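Local coordinates for protein rhizobiales Sp. Pch2 (PDB 6PB3) that probably uses ATP to remodel HORMA-domain proteins and thereby regulates cGAS-like enzymes in bacterial immunity against bacteriophage, at residues P75-G81 / A198-N204; G251-T256 / A294-Q299; Y17-R23 / E92-D96; G51-W55 / V67-I71. One frame throughout, in Å; residues are numbered along the deposited sequence.

Overall arrangement
From the N terminus, segment 17-23 is the first half of contact 3, which stays open until segment 92-96. Within that interval contact 4 opens and closes, pairing helix 49-59 with the short helix 68-71. Segment 75-81 follows directly and starts contact 1 before contact 3 has closed, so these two cross; they also touch, Ile200 CD1 lying 4.2 Å from Ile94 CG2. Contact 1 is completed by segment 198-204, joining two adjacent inner strands of the sheet. Contact 2 comes last, in series, and ties together two C-terminal helices, its centre about 33 Å from that of contact 1 and about 44 Å from that of contact 4.

Contact 1 of 4, residues P75-G81 / A198-N204; sequences PLIVLAG and AVIMCTN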
loop_
_atom_site.group_PDB
_atom_site.type_symbol
_atom_site.label_atom_id
_atom_site.label_comp_id
_atom_site.label_asym_id
_atom_site.label_seq_id
_atom_site.Cartn_x
_atom_site.Cartn_y
_atom_site.Cartn_z
ATOM N N PRO A 75 -29.394 5.691 20.712
ATOM C CA PRO A 75 -30.291 5.878 19.541
ATOM C C PRO A 75 -29.582 6.364 18.282
ATOM O O PRO A 75 -29.828 7.454 17.760
ATOM C CB PRO A 75 -31.313 6.896 20.070
ATOM C CG PRO A 75 -30.555 7.701 21.067
ATOM C CD PRO A 75 -29.528 6.777 21.701
ATOM N N LEU A 76 -28.713 5.514 17.741
ATOM C CA LEU A 76 -27.947 5.811 16.539
ATOM C C LEU A 76 -28.098 4.649 15.574
ATOM O O LEU A 76 -27.969 3.489 15.973
ATOM C CB LEU A 76 -26.461 6.037 16.870
ATOM C CG LEU A 76 -25.466 5.974 15.703
ATOM C CD1 LEU A 76 -25.581 7.199 14.792
ATOM C CD2 LEU A 76 -24.017 5.812 16.215
ATOM N N ILE A 77 -28.346 4.960 14.305
ATOM C CA ILE A 77 -28.421 3.959 13.247
ATOM C C ILE A 77 -27.426 4.339 12.164
ATOM O O ILE A 77 -27.419 5.482 11.689
ATOM C CB ILE A 77 -29.842 3.839 12.663
ATOM C CG1 ILE A 77 -30.828 3.486 13.772
ATOM C CG2 ILE A 77 -29.865 2.767 11.569
ATOM C CD1 ILE A 77 -32.297 3.619 13.379
ATOM N N VAL A 78 -26.597 3.381 11.766
ATOM C CA VAL A 78 -25.563 3.596 10.763
ATOM C C VAL A 78 -26.009 2.936 9.466
ATOM O O VAL A 78 -26.379 1.756 9.460
ATOM C CB VAL A 78 -24.212 3.039 11.239
ATOM C CG1 VAL A 78 -23.177 3.057 10.100
ATOM C CG2 VAL A 78 -23.689 3.876 12.394
ATOM N N LEU A 79 -25.987 3.698 8.374
ATOM C CA LEU A 79 -26.179 3.173 7.026
ATOM C C LEU A 79 -24.824 3.155 6.350
ATOM O O LEU A 79 -24.228 4.215 6.138
ATOM C CB LEU A 79 -27.171 4.023 6.220
ATOM C CG LEU A 79 -28.537 4.354 6.813
ATOM C CD1 LEU A 79 -29.438 4.993 5.722
ATOM C CD2 LEU A 79 -29.197 3.125 7.394
ATOM N N ALA A 80 -24.339 1.958 6.010
ATOM C CA ALA A 80 -22.988 1.784 5.490
ATOM C C ALA A 80 -23.019 0.996 4.188
ATOM O O ALA A 80 -23.784 0.034 4.063
ATOM C CB ALA A 80 -22.101 1.041 6.501
ATOM N N GLY A 81 -22.191 1.379 3.227
ATOM C CA GLY A 81 -22.038 0.589 2.023
ATOM C C GLY A 81 -21.789 1.438 0.789
ATOM O O GLY A 81 -21.481 2.624 0.873
ATOM N N ALA A 198 -33.663 10.293 17.541
ATOM C CA ALA A 198 -32.725 9.314 16.991
ATOM C C ALA A 198 -31.787 9.986 15.994
ATOM O O ALA A 198 -32.079 11.057 15.457
ATOM C CB ALA A 198 -33.453 8.163 16.291
ATOM N N VAL A 199 -30.662 9.319 15.728
ATOM C CA VAL A 199 -29.647 9.818 14.810
ATOM C C VAL A 199 -29.446 8.789 13.711
ATOM O O VAL A 199 -29.288 7.596 13.992
ATOM C CB VAL A 199 -28.302 10.101 15.515
ATOM C CG1 VAL A 199 -27.333 10.806 14.540
ATOM C CG2 VAL A 199 -28.498 10.910 16.785
ATOM N N ILE A 200 -29.441 9.252 12.468
ATOM C CA ILE A 200 -29.078 8.435 11.321
ATOM C C ILE A 200 -27.767 8.967 10.786
ATOM O O ILE A 200 -27.633 10.171 10.517
ATOM C CB ILE A 200 -30.147 8.472 10.213
ATOM C CG1 ILE A 200 -31.490 7.964 10.743
ATOM C CG2 ILE A 200 -29.649 7.682 8.981
ATOM C CD1 ILE A 200 -32.660 8.176 9.790
HETATM N N MSE A 201 -26.814 8.085 10.592
HETATM C CA MSE A 201 -25.647 8.567 9.891
HETATM C C MSE A 201 -25.240 7.627 8.780
HETATM O O MSE A 201 -25.308 6.408 8.908
HETATM C CB MSE A 201 -24.519 8.809 10.868
HETATM C CG MSE A 201 -23.943 7.613 11.511
HETATM SE SE MSE A 201 -22.249 8.310 12.121
HETATM C CE MSE A 201 -21.580 8.819 10.402
ATOM N N CYS A 202 -24.822 8.220 7.671
ATOM C CA CYS A 202 -24.449 7.484 6.478
ATOM C C CYS A 202 -22.940 7.537 6.317
ATOM O O CYS A 202 -22.317 8.570 6.575
ATOM C CB CYS A 202 -25.140 8.069 5.219
ATOM S SG CYS A 202 -26.944 8.104 5.350
ATOM N N THR A 203 -22.367 6.422 5.872
ATOM C CA THR A 203 -20.949 6.321 5.582
ATOM C C THR A 203 -20.786 5.350 4.426
ATOM O O THR A 203 -21.587 4.426 4.253
ATOM C CB THR A 203 -20.156 5.845 6.800
ATOM O OG1 THR A 203 -18.765 5.836 6.484
ATOM C CG2 THR A 203 -20.589 4.444 7.200
ATOM N N ASN A 204 -19.765 5.580 3.612
ATOM C CA ASN A 204 -19.479 4.637 2.541
ATOM C C ASN A 204 -18.868 3.364 3.096
ATOM O O ASN A 204 -19.314 2.256 2.776
ATOM C CB ASN A 204 -18.559 5.282 1.516
ATOM C CG ASN A 204 -19.091 6.594 1.042
ATOM O OD1 ASN A 204 -20.308 6.815 1.009
ATOM N ND2 ASN A 204 -18.188 7.493 0.693
#
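Met201, present as selenomethionine, stands beside Val78 with both side chains pointing the same way, and its CG lies 3.8 Å from Val78 CG2. The same CG is met by the end of Leu76, whose CD1 reaches over from two residues earlier on the same face, 3.7 Å away. Met201 CG is held between its own backbone N and carbonyl carbon (chi1 68°), which places the methylene between these two neighbours. Further along this face Ala80 CB meets Thr203 CG2 at 3.8 Å, while Thr203 OG1 turns to the carbonyl of Arg205. On the opposite face Leu79 spans two residues: its CG packs obliquely on Ile200 CG2 and its CD1 lies 4.0 Å from Cys202 SG. Between the faces runs a regular parallel ladder of six hydrogen bonds, nearly straight at Leu79 N to Met201 O (2.8 Å, 170°) and longer at Gly81 N to Thr203 O (3.3 Å). Gly81 would open a Walker A loop, and Asn204, near a bound sulfate, sits where AAA+ proteins usually carry the sensor 1 residue. Strand 219-223, an edge strand within the chain, flanks 76-81 and strand 151-157 flanks 197-203, so both strands are internal to the sheet; helix 179-192 covers Leu76, Val199 and Met201, and helix 33-47 covers Ile77 and Ala198.

Contact 2 of 4, residues G251-T256 / A294-Q299; sequences GLVAAT and ALAIAQ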
loop_
_atom_site.group_PDB
_atom_site.type_symbol
_atom_site.label_atom_id
_atom_site.label_comp_id
_atom_site.label_asym_id
_atom_site.label_seq_id
_atom_site.Cartn_x
_atom_site.Cartn_y
_atom_site.Cartn_z
ATOM N N GLY A 251 -32.747 -13.691 -17.292
ATOM C CA GLY A 251 -31.503 -13.487 -18.018
ATOM C C GLY A 251 -30.780 -12.223 -17.593
ATOM O O GLY A 251 -29.560 -12.218 -17.422
ATOM N N LEU A 252 -31.526 -11.135 -17.395
ATOM C CA LEU A 252 -30.898 -9.893 -16.957
ATOM C C LEU A 252 -30.468 -9.968 -15.501
ATOM O O LEU A 252 -29.476 -9.346 -15.116
ATOM C CB LEU A 252 -31.852 -8.718 -17.153
ATOM C CG LEU A 252 -32.202 -8.259 -18.559
ATOM C CD1 LEU A 252 -33.392 -7.303 -18.505
ATOM C CD2 LEU A 252 -30.989 -7.575 -19.179
ATOM N N VAL A 253 -31.205 -10.716 -14.682
ATOM C CA VAL A 253 -30.767 -10.988 -13.316
ATOM C C VAL A 253 -29.443 -11.745 -13.327
ATOM O O VAL A 253 -28.503 -11.416 -12.593
ATOM C CB VAL A 253 -31.849 -11.776 -12.559
ATOM C CG1 VAL A 253 -31.292 -12.280 -11.225
ATOM C CG2 VAL A 253 -33.075 -10.921 -12.348
ATOM N N ALA A 254 -29.350 -12.764 -14.173
ATOM C CA ALA A 254 -28.117 -13.538 -14.258
ATOM C C ALA A 254 -26.980 -12.707 -14.842
ATOM O O ALA A 254 -25.834 -12.805 -14.382
ATOM C CB ALA A 254 -28.346 -14.806 -15.087
ATOM N N ALA A 255 -27.276 -11.881 -15.847
ATOM C CA ALA A 255 -26.230 -11.083 -16.471
ATOM C C ALA A 255 -25.684 -10.017 -15.537
ATOM O O ALA A 255 -24.570 -9.534 -15.754
ATOM C CB ALA A 255 -26.757 -10.434 -17.753
ATOM N N THR A 256 -26.423 -9.643 -14.500
ATOM C CA THR A 256 -25.947 -8.616 -13.588
ATOM C C THR A 256 -25.418 -9.191 -12.281
ATOM O O THR A 256 -25.015 -8.426 -11.393
ATOM C CB THR A 256 -27.066 -7.595 -13.337
ATOM O OG1 THR A 256 -28.235 -8.256 -12.831
ATOM C CG2 THR A 256 -27.415 -6.911 -14.649
ATOM N N ALA A 294 -31.413 -5.327 -24.523
ATOM C CA ALA A 294 -31.210 -5.124 -23.093
ATOM C C ALA A 294 -30.261 -6.169 -22.516
ATOM O O ALA A 294 -29.440 -5.860 -21.644
ATOM C CB ALA A 294 -32.553 -5.147 -22.358
ATOM N N LEU A 295 -30.367 -7.418 -22.974
ATOM C CA LEU A 295 -29.463 -8.439 -22.464
ATOM C C LEU A 295 -28.050 -8.199 -22.969
ATOM O O LEU A 295 -27.083 -8.288 -22.201
ATOM C CB LEU A 295 -29.949 -9.832 -22.863
ATOM C CG LEU A 295 -29.067 -10.983 -22.361
ATOM C CD1 LEU A 295 -29.016 -11.016 -20.834
ATOM C CD2 LEU A 295 -29.529 -12.330 -22.922
ATOM N N ALA A 296 -27.918 -7.870 -24.258
ATOM C CA ALA A 296 -26.603 -7.586 -24.821
ATOM C C ALA A 296 -25.942 -6.426 -24.088
ATOM O O ALA A 296 -24.730 -6.447 -23.840
ATOM C CB ALA A 296 -26.720 -7.297 -26.323
ATOM N N ILE A 297 -26.728 -5.420 -23.702
ATOM C CA ILE A 297 -26.170 -4.301 -22.952
ATOM C C ILE A 297 -25.692 -4.767 -21.579
ATOM O O ILE A 297 -24.573 -4.457 -21.155
ATOM C CB ILE A 297 -27.201 -3.167 -22.836
ATOM C CG1 ILE A 297 -27.438 -2.529 -24.211
ATOM C CG2 ILE A 297 -26.726 -2.147 -21.833
ATOM C CD1 ILE A 297 -28.642 -1.603 -24.269
ATOM N N ALA A 298 -26.528 -5.530 -20.866
ATOM C CA ALA A 298 -26.154 -5.977 -19.525
ATOM C C ALA A 298 -24.883 -6.820 -19.555
ATOM O O ALA A 298 -24.034 -6.708 -18.665
ATOM C CB ALA A 298 -27.295 -6.773 -18.890
ATOM N N GLN A 299 -24.732 -7.660 -20.582
ATOM C CA GLN A 299 -23.615 -8.597 -20.618
ATOM C C GLN A 299 -22.310 -7.896 -20.978
ATOM O O GLN A 299 -21.253 -8.215 -20.417
ATOM C CB GLN A 299 -23.915 -9.727 -21.602
ATOM C CG GLN A 299 -25.084 -10.622 -21.203
ATOM C CD GLN A 299 -25.179 -11.859 -22.082
ATOM O OE1 GLN A 299 -24.624 -11.894 -23.185
ATOM N NE2 GLN A 299 -25.869 -12.886 -21.593
#
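Leu252 reaches across to helix 291-300 through one methyl. Its CD2 lies against the backbone of the facing helix, 3.4 Å from Ala294 O and 3.7 Å from Leu295 CA, and also meets Ala298 CB at 3.8 Å. With CG anti to the carbonyl carbon (chi1 -69°), the branch is carried over to the partner helix although its CB does not aim at it. Ala255 and Ala298 do point at each other, and their CB atoms meet at 3.9 Å. Around the Ala255 methyl close Leu295 CD1 and the CG methylene of Gln299, the latter 3.8 Å from Ala255 CB. No hydrogen bond joins the two segments, and the contact rests on van der Waals packing, of aliphatic groups on one another and on backbone. The short segments run almost parallel, 10° apart, with axes 9.2 Å from each other. Such packing is consistent with the helical C-terminal lid subdomain of AAA+ ATPases. Ile297 packs on Arg38 of a second subunit. Helix 228-239 backs Leu252 through Ile235 and Leu239, and its Arg231 bonds the carbonyl of Val253. Helix 268-283 also touches both segments, Leu275 on Thr256 and Ile279 on Ala294.

Contact 3 of 4, residues Y17-R23 / E92-D96; sequences YPDVDAR and ETIGD
Tyr17 and Asp96 bear the polar bonds across this contact. The Tyr17 hydroxyl donates to Glu92 O, near the ring plane; at 2.4 Å the modelled distance is very short and its exact value doubtful. A water accepts from Gly95 N at 2.8 Å and donates, weakly, to the same hydroxyl. Asp96 OD1 takes the backbone N-H of Asp19 at 2.6 Å, met almost along the C-O axis and nearly straight (164°). CG of Asp96 is anti to its backbone N (chi1 -169°), which swings the carboxylate toward the chain just ahead of helix 20-28. Asp19 in turn caps that helix, its OD1 accepting from Asp21 N at 2.7 Å and more weakly from Ala22 N. One ring face of Tyr17 is covered by backbone: Gly95 CA sits over it in a CH-pi contact, 3.9 Å from the centroid, and the missing side chain lets the ring settle there. Apolar packing completes the join, Ala22 CB lying at the ring edge and against Thr93 CB at 4.0 Å. Chemically, then, the junction between helices 87-93 and 95-102 is met by the Tyr17 ring face and, less certainly, by its hydroxyl and a water, while one carboxylate, probably ionised, fixes the approach to helix 20-28.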
loop_
_atom_site.group_PDB
_atom_site.type_symbol
_atom_site.label_atom_id
_atom_site.label_comp_id
_atom_site.label_asym_id
_atom_site.label_seq_id
_atom_site.Cartn_x
_atom_site.Cartn_y
_atom_site.Cartn_z
ATOM N N TYR A 17 -42.645 15.242 8.547
ATOM C CA TYR A 17 -43.314 14.071 8.018
ATOM C C TYR A 17 -44.665 13.876 8.696
ATOM O O TYR A 17 -44.846 14.265 9.854
ATOM C CB TYR A 17 -42.457 12.818 8.207
ATOM C CG TYR A 17 -41.093 12.943 7.575
ATOM C CD1 TYR A 17 -40.914 12.706 6.220
ATOM C CD2 TYR A 17 -39.983 13.284 8.332
ATOM C CE1 TYR A 17 -39.657 12.812 5.637
ATOM C CE2 TYR A 17 -38.733 13.386 7.759
ATOM C CZ TYR A 17 -38.578 13.161 6.405
ATOM O OH TYR A 17 -37.325 13.267 5.817
ATOM N N PRO A 18 -45.635 13.275 8.001
ATOM C CA PRO A 18 -45.585 12.756 6.626
ATOM C C PRO A 18 -45.473 13.820 5.528
ATOM O O PRO A 18 -45.888 14.970 5.692
ATOM C CB PRO A 18 -46.924 12.010 6.485
ATOM C CG PRO A 18 -47.449 11.852 7.867
ATOM C CD PRO A 18 -46.924 12.994 8.649
ATOM N N ASP A 19 -44.944 13.392 4.385
ATOM C CA ASP A 19 -44.730 14.249 3.228
ATOM C C ASP A 19 -45.004 13.452 1.957
ATOM O O ASP A 19 -44.466 12.348 1.797
ATOM C CB ASP A 19 -43.295 14.786 3.228
ATOM C CG ASP A 19 -43.088 15.881 2.220
ATOM O OD1 ASP A 19 -43.289 15.637 1.010
ATOM O OD2 ASP A 19 -42.739 16.995 2.651
ATOM N N VAL A 20 -45.832 14.020 1.066
ATOM C CA VAL A 20 -46.170 13.379 -0.210
ATOM C C VAL A 20 -44.916 13.138 -1.044
ATOM O O VAL A 20 -44.787 12.106 -1.712
ATOM C CB VAL A 20 -47.182 14.233 -1.006
ATOM C CG1 VAL A 20 -48.625 14.007 -0.542
ATOM C CG2 VAL A 20 -46.818 15.701 -0.921
ATOM N N ASP A 21 -43.995 14.108 -1.058
ATOM C CA ASP A 21 -42.794 13.977 -1.877
ATOM C C ASP A 21 -41.848 12.940 -1.291
ATOM O O ASP A 21 -41.230 12.167 -2.034
ATOM C CB ASP A 21 -42.099 15.334 -2.023
ATOM C CG ASP A 21 -40.957 15.311 -3.047
ATOM O OD1 ASP A 21 -41.101 14.670 -4.117
ATOM O OD2 ASP A 21 -39.911 15.947 -2.782
ATOM N N ALA A 22 -41.724 12.889 0.035
ATOM C CA ALA A 22 -40.908 11.832 0.626
ATOM C C ALA A 22 -41.488 10.462 0.297
ATOM O O ALA A 22 -40.754 9.544 -0.084
ATOM C CB ALA A 22 -40.784 12.026 2.137
ATOM N N ARG A 23 -42.810 10.309 0.415
ATOM C CA ARG A 23 -43.433 9.030 0.103
ATOM C C ARG A 23 -43.140 8.632 -1.340
ATOM O O ARG A 23 -42.801 7.476 -1.620
ATOM C CB ARG A 23 -44.949 9.104 0.353
ATOM C CG ARG A 23 -45.618 7.728 0.513
ATOM C CD ARG A 23 -46.589 7.438 -0.621
ATOM N NE ARG A 23 -47.095 6.061 -0.590
ATOM C CZ ARG A 23 -47.887 5.524 -1.519
ATOM N NH1 ARG A 23 -48.283 6.242 -2.562
ATOM N NH2 ARG A 23 -48.290 4.264 -1.408
ATOM N N GLU A 92 -33.227 10.400 3.974
ATOM C CA GLU A 92 -33.953 11.660 3.878
ATOM C C GLU A 92 -35.449 11.478 3.722
ATOM O O GLU A 92 -36.187 12.458 3.847
ATOM C CB GLU A 92 -33.449 12.483 2.696
ATOM C CG GLU A 92 -32.045 13.044 2.864
ATOM C CD GLU A 92 -31.628 13.842 1.639
ATOM O OE1 GLU A 92 -32.313 13.722 0.600
ATOM O OE2 GLU A 92 -30.625 14.586 1.709
ATOM N N THR A 93 -35.918 10.271 3.422
ATOM C CA THR A 93 -37.343 10.071 3.204
ATOM C C THR A 93 -37.989 9.069 4.150
ATOM O O THR A 93 -39.221 9.077 4.274
ATOM C CB THR A 93 -37.602 9.624 1.757
ATOM O OG1 THR A 93 -36.862 8.425 1.481
ATOM C CG2 THR A 93 -37.171 10.717 0.797
ATOM N N ILE A 94 -37.199 8.234 4.833
ATOM C CA ILE A 94 -37.722 7.138 5.643
ATOM C C ILE A 94 -38.618 7.628 6.769
ATOM O O ILE A 94 -39.445 6.860 7.278
ATOM C CB ILE A 94 -36.545 6.302 6.195
ATOM C CG1 ILE A 94 -37.016 4.930 6.676
ATOM C CG2 ILE A 94 -35.802 7.057 7.303
ATOM C CD1 ILE A 94 -37.783 4.163 5.609
ATOM N N GLY A 95 -38.484 8.894 7.167
ATOM C CA GLY A 95 -39.305 9.439 8.230
ATOM C C GLY A 95 -40.784 9.445 7.904
ATOM O O GLY A 95 -41.613 9.434 8.820
ATOM N N ASP A 96 -41.130 9.441 6.614
ATOM C CA ASP A 96 -42.522 9.301 6.219
ATOM C C ASP A 96 -43.051 7.928 6.585
ATOM O O ASP A 96 -44.198 7.791 7.025
ATOM C CB ASP A 96 -42.664 9.529 4.718
ATOM C CG ASP A 96 -44.101 9.653 4.298
ATOM O OD1 ASP A 96 -44.635 10.775 4.397
ATOM O OD2 ASP A 96 -44.697 8.634 3.888
HETATM O O HOH W 1 -36.541 10.863 6.639
#

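Contact 4 of 4, residues G51-W55 / V67-I71; sequences GLSAW and VKNVI
Val67 meets the indole of Trp55 at its edge, CG1 lying near the ring plane and 4.1 Å from CZ3. Also at the edge and in plane is the carbonyl oxygen of Leu52, while His59, one helical turn on, stacks its ring on the indole. The pyrrole N-H leaves the contact altogether: NE1 is hydrogen-bonded to Thr287 O of a third subunit, whose Pro285 packs on the same side chain. CG of Trp55 anti to its backbone N (chi1 166°) brings the six-membered ring round toward Val67, although the CB does not point that way. Leu52 has the largest share of the buried surface of any residue and reaches out to Val67 tip to tip, CG to Val67 CG1 being 3.7 Å. Helix 49-59 and the brief helix 68-71 form a helix-loop-helix hairpin that leads directly into strand 76-81, the strand before the putative Walker A loop of the AAA+ core. In the hairpin, Leu52 CD2 enters the first turn of the second helix. The Leu52 side chain crosses that of Val70 at about a right angle, CD2 3.7 Å from Val70 CG1, and slides past that of Ile71, which runs the opposite way, with CD2 again 3.7 Å from Ile71 CG1. Ile71 extends further, its CD1 reaching Ser53 OG at 3.3 Å, a hydroxyl that is weakly hydrogen-bonded to Pro49 O in its own helix. Leu52 also packs on Tyr284 of the third subunit.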
loop_
_atom_site.group_PDB
_atom_site.type_symbol
_atom_site.label_atom_id
_atom_site.label_comp_id
_atom_site.label_asym_id
_atom_site.label_seq_id
_atom_site.Cartn_x
_atom_site.Cartn_y
_atom_site.Cartn_z
ATOM N N GLY A 51 -43.404 0.123 22.412
ATOM C CA GLY A 51 -44.013 -0.719 21.398
ATOM C C GLY A 51 -43.284 -2.035 21.212
ATOM O O GLY A 51 -43.902 -3.056 20.904
ATOM N N LEU A 52 -41.957 -2.030 21.386
ATOM C CA LEU A 52 -41.206 -3.283 21.311
ATOM C C LEU A 52 -41.463 -4.146 22.540
ATOM O O LEU A 52 -41.636 -5.366 22.426
ATOM C CB LEU A 52 -39.708 -3.007 21.166
ATOM C CG LEU A 52 -38.813 -4.242 21.007
ATOM C CD1 LEU A 52 -39.178 -4.997 19.727
ATOM C CD2 LEU A 52 -37.340 -3.848 20.983
ATOM N N SER A 53 -41.488 -3.529 23.724
ATOM C CA SER A 53 -41.807 -4.279 24.935
ATOM C C SER A 53 -43.186 -4.912 24.838
ATOM O O SER A 53 -43.367 -6.080 25.201
ATOM C CB SER A 53 -41.734 -3.370 26.157
ATOM O OG SER A 53 -40.541 -2.612 26.147
ATOM N N ALA A 54 -44.170 -4.160 24.345
ATOM C CA ALA A 54 -45.519 -4.708 24.240
ATOM C C ALA A 54 -45.561 -5.861 23.251
ATOM O O ALA A 54 -46.158 -6.902 23.533
ATOM C CB ALA A 54 -46.505 -3.617 23.839
ATOM N N TRP A 55 -44.897 -5.708 22.098
ATOM C CA TRP A 55 -44.819 -6.816 21.149
ATOM C C TRP A 55 -44.205 -8.052 21.789
ATOM O O TRP A 55 -44.707 -9.166 21.604
ATOM C CB TRP A 55 -44.017 -6.417 19.910
ATOM C CG TRP A 55 -43.627 -7.618 19.094
ATOM C CD1 TRP A 55 -44.373 -8.232 18.134
ATOM C CD2 TRP A 55 -42.408 -8.370 19.196
ATOM N NE1 TRP A 55 -43.692 -9.310 17.619
ATOM C CE2 TRP A 55 -42.484 -9.417 18.255
ATOM C CE3 TRP A 55 -41.259 -8.254 19.985
ATOM C CZ2 TRP A 55 -41.455 -10.343 18.079
ATOM C CZ3 TRP A 55 -40.236 -9.183 19.813
ATOM C CH2 TRP A 55 -40.345 -10.212 18.868
ATOM N N VAL A 67 -35.379 -8.716 23.837
ATOM C CA VAL A 67 -35.372 -7.293 23.519
ATOM C C VAL A 67 -34.537 -6.481 24.489
ATOM O O VAL A 67 -34.289 -5.293 24.220
ATOM C CB VAL A 67 -36.804 -6.722 23.459
ATOM C CG1 VAL A 67 -37.600 -7.419 22.376
ATOM C CG2 VAL A 67 -37.477 -6.879 24.805
ATOM N N LYS A 68 -34.103 -7.073 25.610
ATOM C CA LYS A 68 -33.295 -6.337 26.576
ATOM C C LYS A 68 -32.087 -5.702 25.906
ATOM O O LYS A 68 -31.711 -4.570 26.230
ATOM C CB LYS A 68 -32.849 -7.262 27.714
ATOM N N ASN A 69 -31.479 -6.411 24.952
ATOM C CA ASN A 69 -30.353 -5.833 24.230
ATOM C C ASN A 69 -30.805 -4.718 23.291
ATOM O O ASN A 69 -30.145 -3.677 23.211
ATOM C CB ASN A 69 -29.590 -6.922 23.470
ATOM C CG ASN A 69 -30.503 -7.864 22.700
ATOM O OD1 ASN A 69 -31.564 -7.469 22.218
ATOM N ND2 ASN A 69 -30.090 -9.123 22.583
ATOM N N VAL A 70 -31.937 -4.896 22.599
ATOM C CA VAL A 70 -32.314 -3.956 21.540
ATOM C C VAL A 70 -32.719 -2.605 22.118
ATOM O O VAL A 70 -32.439 -1.554 21.532
ATOM C CB VAL A 70 -33.444 -4.543 20.672
ATOM C CG1 VAL A 70 -33.928 -3.516 19.675
ATOM C CG2 VAL A 70 -32.977 -5.771 19.957
ATOM N N ILE A 71 -33.384 -2.603 23.267
ATOM C CA ILE A 71 -33.998 -1.372 23.752
ATOM C C ILE A 71 -32.941 -0.427 24.303
ATOM O O ILE A 71 -32.942 0.775 24.011
ATOM C CB ILE A 71 -35.070 -1.697 24.804
ATOM C CG1 ILE A 71 -36.341 -2.174 24.112
ATOM C CG2 ILE A 71 -35.353 -0.487 25.675
ATOM C CD1 ILE A 71 -37.482 -2.398 25.065
#